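Side-chain contacts in alkylhydroperoxidase AhpD core (Rhodospirillum rubrum, PDB 2OUW), which probably acts as an oxidoreductase of the carboxymuconolactone decarboxylase family, with an AhpD-like core that suggests peroxide reduction: residues Asp10-Ile13 / Ser14-Glu18; Val35-Ile38 / Trp39-Leu42. All blocks are in the same frame, centred on the assembly; numbering follows the deposited sequence.

Interaction 1. Residues Asp10-Ile13 / Ser14-Glu18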
loop_
_atom_site.group_PDB
_atom_site.type_symbol
_atom_site.label_atom_id
_atom_site.label_comp_id
_atom_site.label_asym_id
_atom_site.label_seq_id
_atom_site.Cartn_x
_atom_site.Cartn_y
_atom_site.Cartn_z
ATOM N N ASP B 10 -21.100 17.245 -20.485
ATOM C CA ASP B 10 -22.435 16.803 -20.910
ATOM C C ASP B 10 -22.699 17.015 -22.390
ATOM O O ASP B 10 -23.325 16.169 -23.053
ATOM C CB ASP B 10 -23.510 17.479 -20.058
ATOM C CG ASP B 10 -23.491 16.997 -18.613
ATOM O OD1 ASP B 10 -22.948 15.902 -18.344
ATOM O OD2 ASP B 10 -24.044 17.694 -17.737
ATOM N N ALA B 11 -22.197 18.123 -22.930
ATOM C CA ALA B 11 -22.438 18.431 -24.339
ATOM C C ALA B 11 -21.867 17.359 -25.251
ATOM O O ALA B 11 -22.542 16.907 -26.166
ATOM C CB ALA B 11 -21.885 19.763 -24.687
ATOM N N GLU B 12 -20.638 16.951 -24.985
ATOM C CA GLU B 12 -19.979 15.897 -25.754
ATOM C C GLU B 12 -20.635 14.556 -25.538
ATOM O O GLU B 12 -20.827 13.790 -26.495
ATOM C CB GLU B 12 -18.498 15.778 -25.370
ATOM C CG GLU B 12 -17.771 14.624 -26.099
ATOM C CD GLU B 12 -16.265 14.605 -25.892
ATOM O OE1 GLU B 12 -15.741 15.468 -25.144
ATOM O OE2 GLU B 12 -15.612 13.710 -26.495
ATOM N N ILE B 13 -20.961 14.262 -24.279
ATOM C CA ILE B 13 -21.600 12.989 -23.931
ATOM C C ILE B 13 -22.940 12.799 -24.657
ATOM O O ILE B 13 -23.248 11.690 -25.077
ATOM C CB ILE B 13 -21.769 12.848 -22.393
ATOM C CG1 ILE B 13 -20.401 12.615 -21.739
ATOM C CG2 ILE B 13 -22.786 11.735 -22.027
ATOM C CD1 ILE B 13 -20.402 12.821 -20.263
ATOM N N SER B 14 -23.728 13.850 -24.826
ATOM C CA SER B 14 -24.984 13.693 -25.558
ATOM C C SER B 14 -24.792 13.253 -27.027
ATOM O O SER B 14 -25.702 12.687 -27.630
ATOM C CB SER B 14 -25.859 14.951 -25.480
ATOM O OG SER B 14 -25.150 16.100 -25.890
ATOM N N THR B 15 -23.607 13.472 -27.577
ATOM C CA THR B 15 -23.288 12.975 -28.918
ATOM C C THR B 15 -22.807 11.524 -28.903
ATOM O O THR B 15 -22.569 10.947 -29.962
ATOM C CB THR B 15 -22.179 13.829 -29.601
ATOM O OG1 THR B 15 -20.883 13.501 -29.071
ATOM C CG2 THR B 15 -22.446 15.323 -29.392
ATOM N N LEU B 16 -22.637 10.946 -27.716
ATOM C CA LEU B 16 -22.048 9.619 -27.571
ATOM C C LEU B 16 -23.060 8.706 -26.897
ATOM O O LEU B 16 -23.014 8.520 -25.694
ATOM C CB LEU B 16 -20.773 9.702 -26.724
ATOM C CG LEU B 16 -19.625 10.534 -27.279
ATOM C CD1 LEU B 16 -18.509 10.588 -26.268
ATOM C CD2 LEU B 16 -19.127 9.962 -28.631
ATOM N N PRO B 17 -24.005 8.168 -27.669
ATOM C CA PRO B 17 -25.067 7.311 -27.156
ATOM C C PRO B 17 -24.686 6.283 -26.099
ATOM O O PRO B 17 -25.391 6.176 -25.101
ATOM C CB PRO B 17 -25.566 6.609 -28.420
ATOM C CG PRO B 17 -25.396 7.620 -29.457
ATOM C CD PRO B 17 -24.170 8.406 -29.114
ATOM N N GLU B 18 -23.599 5.543 -26.293
ATOM C CA GLU B 18 -23.204 4.548 -25.310
ATOM C C GLU B 18 -22.949 5.222 -23.948
ATOM O O GLU B 18 -23.322 4.689 -22.893
ATOM C CB GLU B 18 -21.940 3.775 -25.741
ATOM C CG GLU B 18 -22.173 2.582 -26.666
#

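Interaction 2. Residues Val35-Ile38 / Trp39-Leu42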
loop_
_atom_site.group_PDB
_atom_site.type_symbol
_atom_site.label_atom_id
_atom_site.label_comp_id
_atom_site.label_asym_id
_atom_site.label_seq_id
_atom_site.Cartn_x
_atom_site.Cartn_y
_atom_site.Cartn_z
ATOM N N VAL B 35 -23.316 14.211 -11.892
ATOM C CA VAL B 35 -22.499 12.992 -12.065
ATOM C C VAL B 35 -21.046 13.417 -11.841
ATOM O O VAL B 35 -20.571 14.330 -12.488
ATOM C CB VAL B 35 -22.645 12.389 -13.483
ATOM C CG1 VAL B 35 -21.808 11.126 -13.622
ATOM C CG2 VAL B 35 -24.132 12.155 -13.851
ATOM N N ASN B 36 -20.358 12.771 -10.926
ATOM C CA ASN B 36 -19.033 13.213 -10.534
ATOM C C ASN B 36 -17.930 12.757 -11.484
ATOM O O ASN B 36 -18.133 11.880 -12.310
ATOM C CB ASN B 36 -18.714 12.828 -9.084
ATOM C CG ASN B 36 -18.925 11.378 -8.800
ATOM O OD1 ASN B 36 -19.976 10.838 -9.107
ATOM N ND2 ASN B 36 -17.934 10.734 -8.175
ATOM N N ASN B 37 -16.777 13.408 -11.355
ATOM C CA ASN B 37 -15.667 13.316 -12.299
ATOM C C ASN B 37 -15.140 11.937 -12.654
ATOM O O ASN B 37 -14.657 11.723 -13.781
ATOM C CB ASN B 37 -14.510 14.180 -11.789
ATOM C CG ASN B 37 -14.807 15.658 -11.909
ATOM O OD1 ASN B 37 -15.619 16.067 -12.745
ATOM N ND2 ASN B 37 -14.141 16.473 -11.089
ATOM N N ILE B 38 -15.173 11.016 -11.699
ATOM C CA ILE B 38 -14.695 9.669 -11.988
ATOM C C ILE B 38 -15.347 9.192 -13.286
ATOM O O ILE B 38 -14.651 8.668 -14.176
ATOM C CB ILE B 38 -14.880 8.685 -10.835
ATOM C CG1 ILE B 38 -14.266 7.320 -11.212
ATOM C CG2 ILE B 38 -16.337 8.499 -10.442
ATOM C CD1 ILE B 38 -14.528 6.229 -10.243
ATOM N N TRP B 39 -16.660 9.431 -13.424
ATOM C CA TRP B 39 -17.413 8.898 -14.575
ATOM C C TRP B 39 -17.038 9.577 -15.891
ATOM O O TRP B 39 -17.054 8.962 -16.959
ATOM C CB TRP B 39 -18.937 8.944 -14.302
ATOM C CG TRP B 39 -19.282 8.207 -13.042
ATOM C CD1 TRP B 39 -19.647 8.758 -11.838
ATOM C CD2 TRP B 39 -19.209 6.793 -12.821
ATOM N NE1 TRP B 39 -19.816 7.768 -10.890
ATOM C CE2 TRP B 39 -19.573 6.556 -11.471
ATOM C CE3 TRP B 39 -18.913 5.697 -13.637
ATOM C CZ2 TRP B 39 -19.623 5.262 -10.921
ATOM C CZ3 TRP B 39 -18.963 4.417 -13.084
ATOM C CH2 TRP B 39 -19.313 4.218 -11.743
ATOM N N ARG B 40 -16.673 10.849 -15.782
ATOM C CA ARG B 40 -16.311 11.679 -16.888
ATOM C C ARG B 40 -14.938 11.314 -17.457
ATOM O O ARG B 40 -14.686 11.552 -18.619
ATOM C CB ARG B 40 -16.332 13.145 -16.452
ATOM C CG ARG B 40 -17.733 13.608 -16.054
ATOM C CD ARG B 40 -17.865 15.104 -15.889
ATOM N NE ARG B 40 -19.231 15.439 -15.484
ATOM C CZ ARG B 40 -20.276 15.526 -16.306
ATOM N NH1 ARG B 40 -20.158 15.324 -17.616
ATOM N NH2 ARG B 40 -21.462 15.823 -15.795
ATOM N N GLY B 41 -14.077 10.753 -16.621
ATOM C CA GLY B 41 -12.812 10.183 -17.039
ATOM C C GLY B 41 -12.975 8.770 -17.586
ATOM O O GLY B 41 -12.357 8.418 -18.609
ATOM N N LEU B 42 -13.787 7.938 -16.926
ATOM C CA LEU B 42 -14.086 6.602 -17.476
ATOM C C LEU B 42 -14.764 6.699 -18.834
ATOM O O LEU B 42 -14.594 5.825 -19.673
ATOM C CB LEU B 42 -14.933 5.771 -16.523
ATOM C CG LEU B 42 -14.280 5.422 -15.177
ATOM C CD1 LEU B 42 -15.283 4.847 -14.223
ATOM C CD2 LEU B 42 -13.127 4.463 -15.370
HETATM O O HOH W 1 -22.747 16.541 -13.389
#

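Interaction 1. Residues Asp10-Ile13 / Ser14-Glu18
The carbonyl oxygen of E12 takes two hydrogen bonds from T15, one from the hydroxyl and one from the backbone, where helix 10-13 leads into a type I beta turn from I13 to L16. T15 OG1 lies in the carbonyl plane, 2.6 Å from E12 O, whereas T15 N comes from above that plane at 3.0 Å with a bent N-H...O angle of 138°. A chi1 of 77° sets OG1 between the backbone N and carbonyl carbon of T15, which points the hydroxyl at E12 O. S14 instead divides its two bonds: OG, above the carbonyl plane, gives its hydrogen to A11 O at 2.7 Å, while S14 N reaches D10 O at 2.9 Å. Small hydroxylated residues suit such a place, since they can bond to carbonyls at the C-terminal end of a helix. The turn itself is closed by L16 N, 2.8 Å from I13 O. L16 then takes the N-cap position of helix 17-30, and P17, which has no N-H to give, suits the first turn that follows. I13 turns inward, packing on V19, K20 and F23 of that helix, while the carboxylate of E12 forms a salt bridge with R6. The aliphatic part of the same glutamate meets a leucine methyl, E12 CG lying 4.1 Å from L16 CD1.

Interaction 2. Residues Val35-Ile38 / Trp39-Leu42
The short helix 37-42, with V35 and N36, packs round the indole of W39. I38 CG2 lies over one face of the ring in a CH-pi contact, 3.6 Å from the centroid of the five-membered ring and 15° off its normal. The branch at CB makes this possible: with CG1 anti to the backbone N (chi1 -177°), CG2 is left over the indole and CG1 runs on to L42 CD1. V35 CG1 approaches W39 CD1 obliquely at 3.7 Å, and N36 OD1 sits at the ring's edge, in plane, 3.4 Å from CD1. The amide of N36 stands nearly upright to the ring, 83° between planes, and its ND2 bonds to Y86 OH. A broad, mostly apolar ring with one N-H suits this buried site, where NE1 makes a weak bond to an unidentified ligand and W53 meets the ring edge-to-face. Replacing W39 by an alanine is likely to leave a gap beneath I38 CG2 and to deprive W53 of its partner. In the backbone, N36 O accepts from W39 N, and L42 N reaches I38 O at 3.0 Å. The amide of N37 faces a second subunit, where ND2 bonds to P128 O. R40 runs extended from CG to NE: NH1 forms a salt bridge with D10, NE a weak bond to V35 O, and one water, 2.8 Å from R40 NH2, also accepts from V35 N.

In the fold
Interaction 1 is a surface contact and interaction 2 a buried one, and their chemistry follows: in 10-18 hydroxyls and backbone groups bond to carbonyls of helix 10-13, whereas apolar branches gather round an aromatic ring in 35-42. Helix 17-30 links them, beginning in the first and packing through F23 against V35 and W39 of the second. They also touch directly, for D10 OD1 forms a salt bridge with R40 NH1 at 2.9 Å and I13 CD1 packs beside the same nitrogen. No other chain of the assembly touches interaction 1; interaction 2 meets a second subunit, whose V122 and M125 pack on I38 and L42.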